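Long-range contact in Rab GDP dissociation inhibitor alpha (Naegleria fowleri, PDB 6C87), which probably holds prenylated Rab GTPases in their GDP-bound form and retrieves them from membranes, as its family relatives do: residues 301-312 with 390-401. Sequence-based numbering, arbitrary orientation.
Sequences KVRKTGKVIRVI and KFVYILDTYAPL
Val308 and Leu395, Arg310 and Tyr393, and Ile312 and Phe391 each exchange two backbone hydrogen bonds, the core of a long antiparallel ladder that ends with Leu401 N donating to Lys301 O. Regular pairing is interrupted between Lys304–Tyr398 and Lys307–Asp396, where Thr305 and Gly306 together face Thr397 in a beta bulge. Thr305 N gives a straight bond to Thr397 O (2.8 Å, 174°), while Thr397 N returns one to Gly306 O.

Polar side chains gather at the bulge. Both threonines place OG1 between the backbone N and the carbonyl carbon (chi1 62° and 58°), bringing the two hydroxyls to 2.7 Å, Thr305 OG1 to Thr397 OG1. On the other face, Asp396 OD1 forms a long salt bridge of 3.5 Å with Lys304 NZ and rests against Lys307 CG. Farther along, a water gives hydrogen bonds to Val308 O and Tyr393 O and accepts one from Arg310 NH1 (2.8 Å).

Apolar contacts extend the pairing: Val308 CG2 meets Thr397 CG2 at 3.7 Å, and Ile309 CG1 crosses Ile394 CG1 at 4.1 Å. Ile312 and Phe391 share a face that packs on Met59 of helix 56-64.

With strand 360-367 bonded along its other side, 302-315 lies inside the mixed sheet and 390-400 forms an outer strand: backbone bonds carry the join, the hydroxyl pair ties the strands across the bulge, and water links the Arg310 guanidinium to both backbones.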
loop_
_atom_site.group_PDB
_atom_site.type_symbol
_atom_site.label_atom_id
_atom_site.label_comp_id
_atom_site.label_asym_id
_atom_site.label_seq_id
_atom_site.Cartn_x
_atom_site.Cartn_y
_atom_site.Cartn_z
ATOM N N LYS A 301 -19.325 -13.559 25.288
ATOM C CA LYS A 301 -18.871 -12.531 24.355
ATOM C C LYS A 301 -19.293 -12.798 22.913
ATOM O O LYS A 301 -18.790 -12.136 21.998
ATOM C CB LYS A 301 -17.352 -12.386 24.418
ATOM C CG LYS A 301 -16.815 -12.061 25.793
ATOM C CD LYS A 301 -15.383 -11.570 25.691
ATOM C CE LYS A 301 -14.912 -10.993 27.012
ATOM N NZ LYS A 301 -15.225 -9.542 27.105
ATOM N N VAL A 302 -20.207 -13.738 22.683
ATOM C CA VAL A 302 -20.670 -14.051 21.343
ATOM C C VAL A 302 -22.194 -14.109 21.348
ATOM O O VAL A 302 -22.837 -14.121 22.397
ATOM C CB VAL A 302 -20.068 -15.367 20.810
ATOM C CG1 VAL A 302 -18.562 -15.216 20.625
ATOM C CG2 VAL A 302 -20.393 -16.516 21.746
ATOM N N ARG A 303 -22.764 -14.114 20.145
ATOM C CA ARG A 303 -24.197 -14.255 19.939
ATOM C C ARG A 303 -24.441 -15.322 18.883
ATOM O O ARG A 303 -23.663 -15.472 17.938
ATOM C CB ARG A 303 -24.839 -12.927 19.499
ATOM C CG ARG A 303 -24.251 -12.388 18.204
ATOM C CD ARG A 303 -24.997 -11.183 17.647
ATOM N NE ARG A 303 -24.512 -10.850 16.305
ATOM C CZ ARG A 303 -25.044 -11.304 15.170
ATOM N NH1 ARG A 303 -26.098 -12.112 15.198
ATOM N NH2 ARG A 303 -24.524 -10.946 14.000
ATOM N N LYS A 304 -25.545 -16.047 19.039
ATOM C CA LYS A 304 -25.914 -17.063 18.065
ATOM C C LYS A 304 -26.268 -16.408 16.741
ATOM O O LYS A 304 -27.000 -15.418 16.706
ATOM C CB LYS A 304 -27.109 -17.882 18.558
ATOM C CG LYS A 304 -27.366 -19.145 17.752
ATOM C CD LYS A 304 -28.196 -20.180 18.496
ATOM C CE LYS A 304 -29.122 -20.898 17.501
ATOM N NZ LYS A 304 -30.120 -21.822 18.119
ATOM N N THR A 305 -25.727 -16.938 15.650
ATOM C CA THR A 305 -26.065 -16.430 14.332
ATOM C C THR A 305 -26.912 -17.395 13.516
ATOM O O THR A 305 -27.414 -17.002 12.461
ATOM C CB THR A 305 -24.799 -16.087 13.543
ATOM O OG1 THR A 305 -24.017 -17.272 13.364
ATOM C CG2 THR A 305 -23.991 -15.028 14.285
ATOM N N GLY A 306 -27.106 -18.618 13.979
ATOM C CA GLY A 306 -27.931 -19.576 13.278
ATOM C C GLY A 306 -27.450 -20.989 13.544
ATOM O O GLY A 306 -26.794 -21.258 14.548
ATOM N N LYS A 307 -27.829 -21.879 12.632
ATOM C CA LYS A 307 -27.431 -23.276 12.649
ATOM C C LYS A 307 -26.949 -23.674 11.262
ATOM O O LYS A 307 -27.342 -23.087 10.250
ATOM C CB LYS A 307 -28.579 -24.213 13.045
ATOM C CG LYS A 307 -29.017 -24.166 14.480
ATOM C CD LYS A 307 -30.208 -25.096 14.666
ATOM C CE LYS A 307 -30.563 -25.276 16.121
ATOM N NZ LYS A 307 -31.118 -26.642 16.324
ATOM N N VAL A 308 -26.104 -24.698 11.221
ATOM C CA VAL A 308 -25.667 -25.296 9.967
ATOM C C VAL A 308 -25.798 -26.807 10.103
ATOM O O VAL A 308 -25.244 -27.398 11.037
ATOM C CB VAL A 308 -24.220 -24.901 9.613
ATOM C CG1 VAL A 308 -23.673 -25.763 8.453
ATOM C CG2 VAL A 308 -24.143 -23.422 9.288
ATOM N N ILE A 309 -26.522 -27.427 9.173
ATOM C CA ILE A 309 -26.591 -28.881 9.106
ATOM C C ILE A 309 -25.531 -29.363 8.132
ATOM O O ILE A 309 -25.352 -28.789 7.049
ATOM C CB ILE A 309 -27.986 -29.373 8.680
ATOM C CG1 ILE A 309 -27.981 -30.900 8.520
ATOM C CG2 ILE A 309 -28.425 -28.731 7.378
ATOM C CD1 ILE A 309 -29.371 -31.521 8.385
ATOM N N ARG A 310 -24.793 -30.384 8.541
ATOM C CA ARG A 310 -23.906 -31.116 7.652
ATOM C C ARG A 310 -24.301 -32.580 7.732
ATOM O O ARG A 310 -24.407 -33.135 8.833
ATOM C CB ARG A 310 -22.440 -30.899 8.020
ATOM C CG ARG A 310 -21.972 -29.486 7.716
ATOM C CD ARG A 310 -20.560 -29.268 8.168
ATOM N NE ARG A 310 -20.131 -27.906 7.895
ATOM C CZ ARG A 310 -20.221 -26.903 8.761
ATOM N NH1 ARG A 310 -20.727 -27.116 9.968
ATOM N NH2 ARG A 310 -19.805 -25.689 8.409
ATOM N N VAL A 311 -24.610 -33.171 6.581
ATOM C CA VAL A 311 -24.939 -34.589 6.484
ATOM C C VAL A 311 -23.786 -35.289 5.790
ATOM O O VAL A 311 -23.533 -35.070 4.596
ATOM C CB VAL A 311 -26.260 -34.830 5.743
ATOM C CG1 VAL A 311 -26.554 -36.313 5.723
ATOM C CG2 VAL A 311 -27.389 -34.080 6.426
ATOM N N ILE A 312 -23.132 -36.175 6.523
ATOM C CA ILE A 312 -21.911 -36.828 6.081
ATOM C C ILE A 312 -22.296 -38.208 5.566
ATOM O O ILE A 312 -22.918 -38.999 6.290
ATOM C CB ILE A 312 -20.882 -36.878 7.223
ATOM C CG1 ILE A 312 -20.633 -35.447 7.723
ATOM C CG2 ILE A 312 -19.582 -37.514 6.782
ATOM C CD1 ILE A 312 -19.912 -35.350 9.054
ATOM N N LYS A 390 -24.940 -42.658 6.820
ATOM C CA LYS A 390 -25.284 -41.247 6.850
ATOM C C LYS A 390 -25.208 -40.745 8.289
ATOM O O LYS A 390 -25.782 -41.357 9.198
ATOM C CB LYS A 390 -26.682 -41.044 6.256
ATOM C CG LYS A 390 -27.124 -39.619 6.178
ATOM C CD LYS A 390 -28.562 -39.484 5.702
ATOM C CE LYS A 390 -29.498 -40.380 6.499
ATOM N NZ LYS A 390 -30.875 -39.832 6.480
ATOM N N PHE A 391 -24.527 -39.620 8.491
ATOM C CA PHE A 391 -24.395 -39.012 9.810
ATOM C C PHE A 391 -24.900 -37.579 9.774
ATOM O O PHE A 391 -24.427 -36.775 8.963
ATOM C CB PHE A 391 -22.946 -39.009 10.290
ATOM C CG PHE A 391 -22.272 -40.335 10.201
ATOM C CD1 PHE A 391 -22.420 -41.270 11.223
ATOM C CD2 PHE A 391 -21.479 -40.650 9.103
ATOM C CE1 PHE A 391 -21.785 -42.503 11.157
ATOM C CE2 PHE A 391 -20.838 -41.885 9.026
ATOM C CZ PHE A 391 -20.994 -42.814 10.061
ATOM N N VAL A 392 -25.834 -37.255 10.665
ATOM C CA VAL A 392 -26.392 -35.907 10.746
ATOM C C VAL A 392 -25.610 -35.103 11.779
ATOM O O VAL A 392 -25.579 -35.453 12.963
ATOM C CB VAL A 392 -27.887 -35.934 11.095
ATOM C CG1 VAL A 392 -28.401 -34.516 11.241
ATOM C CG2 VAL A 392 -28.658 -36.648 10.007
ATOM N N TYR A 393 -25.003 -34.009 11.331
ATOM C CA TYR A 393 -24.119 -33.189 12.157
ATOM C C TYR A 393 -24.627 -31.747 12.116
ATOM O O TYR A 393 -24.365 -31.013 11.157
ATOM C CB TYR A 393 -22.681 -33.299 11.659
ATOM C CG TYR A 393 -21.646 -32.622 12.527
ATOM C CD1 TYR A 393 -21.676 -32.742 13.912
ATOM C CD2 TYR A 393 -20.636 -31.862 11.958
ATOM C CE1 TYR A 393 -20.723 -32.124 14.702
ATOM C CE2 TYR A 393 -19.675 -31.247 12.736
ATOM C CZ TYR A 393 -19.724 -31.374 14.108
ATOM O OH TYR A 393 -18.765 -30.748 14.877
ATOM N N ILE A 394 -25.354 -31.342 13.152
ATOM C CA ILE A 394 -25.935 -30.007 13.248
ATOM C C ILE A 394 -25.164 -29.204 14.291
ATOM O O ILE A 394 -24.911 -29.688 15.403
ATOM C CB ILE A 394 -27.428 -30.088 13.598
ATOM C CG1 ILE A 394 -28.140 -30.980 12.580
ATOM C CG2 ILE A 394 -28.040 -28.696 13.628
ATOM C CD1 ILE A 394 -29.552 -31.339 12.961
ATOM N N LEU A 395 -24.801 -27.970 13.935
ATOM C CA LEU A 395 -24.006 -27.108 14.800
ATOM C C LEU A 395 -24.617 -25.719 14.879
ATOM O O LEU A 395 -25.128 -25.197 13.886
ATOM C CB LEU A 395 -22.572 -26.984 14.288
ATOM C CG LEU A 395 -21.675 -28.218 14.346
ATOM C CD1 LEU A 395 -20.345 -27.914 13.670
ATOM C CD2 LEU A 395 -21.469 -28.661 15.794
ATOM N N ASP A 396 -24.525 -25.116 16.057
ATOM C CA ASP A 396 -24.845 -23.710 16.221
ATOM C C ASP A 396 -23.666 -22.860 15.758
ATOM O O ASP A 396 -22.500 -23.225 15.954
ATOM C CB ASP A 396 -25.167 -23.416 17.687
ATOM C CG ASP A 396 -26.448 -24.095 18.160
ATOM O OD1 ASP A 396 -27.475 -24.027 17.455
ATOM O OD2 ASP A 396 -26.427 -24.704 19.245
ATOM N N THR A 397 -23.971 -21.716 15.157
ATOM C CA THR A 397 -22.952 -20.791 14.687
ATOM C C THR A 397 -22.986 -19.520 15.528
ATOM O O THR A 397 -24.039 -19.111 16.036
ATOM C CB THR A 397 -23.147 -20.464 13.200
ATOM O OG1 THR A 397 -24.443 -19.897 12.985
ATOM C CG2 THR A 397 -23.052 -21.729 12.387
ATOM N N TYR A 398 -21.813 -18.914 15.706
ATOM C CA TYR A 398 -21.698 -17.757 16.582
ATOM C C TYR A 398 -20.778 -16.723 15.960
ATOM O O TYR A 398 -19.928 -17.032 15.120
ATOM C CB TYR A 398 -21.163 -18.123 17.972
ATOM C CG TYR A 398 -22.036 -19.069 18.765
ATOM C CD1 TYR A 398 -21.891 -20.450 18.638
ATOM C CD2 TYR A 398 -23.007 -18.585 19.633
ATOM C CE1 TYR A 398 -22.686 -21.323 19.357
ATOM C CE2 TYR A 398 -23.806 -19.450 20.360
ATOM C CZ TYR A 398 -23.642 -20.818 20.220
ATOM O OH TYR A 398 -24.437 -21.684 20.942
ATOM N N ALA A 399 -20.928 -15.493 16.435
ATOM C CA ALA A 399 -20.091 -14.381 16.032
ATOM C C ALA A 399 -19.870 -13.494 17.253
ATOM O O ALA A 399 -20.769 -13.358 18.086
ATOM C CB ALA A 399 -20.727 -13.561 14.900
ATOM N N PRO A 400 -18.686 -12.891 17.369
ATOM C CA PRO A 400 -18.389 -12.077 18.557
ATOM C C PRO A 400 -19.168 -10.775 18.579
ATOM O O PRO A 400 -19.557 -10.234 17.541
ATOM C CB PRO A 400 -16.883 -11.821 18.434
ATOM C CG PRO A 400 -16.600 -11.951 16.967
ATOM C CD PRO A 400 -17.527 -13.006 16.470
ATOM N N LEU A 401 -19.408 -10.280 19.798
ATOM C CA LEU A 401 -20.109 -9.013 19.971
ATOM C C LEU A 401 -19.207 -7.819 19.669
ATOM O O LEU A 401 -19.653 -6.838 19.062
ATOM C CB LEU A 401 -20.646 -8.908 21.397
ATOM C CG LEU A 401 -21.604 -10.001 21.871
ATOM C CD1 LEU A 401 -21.787 -9.936 23.388
ATOM C CD2 LEU A 401 -22.932 -9.878 21.164
HETATM O O HOH W 1 -21.443 -16.667 12.620
HETATM O O HOH W 2 -22.774 -28.828 10.938
#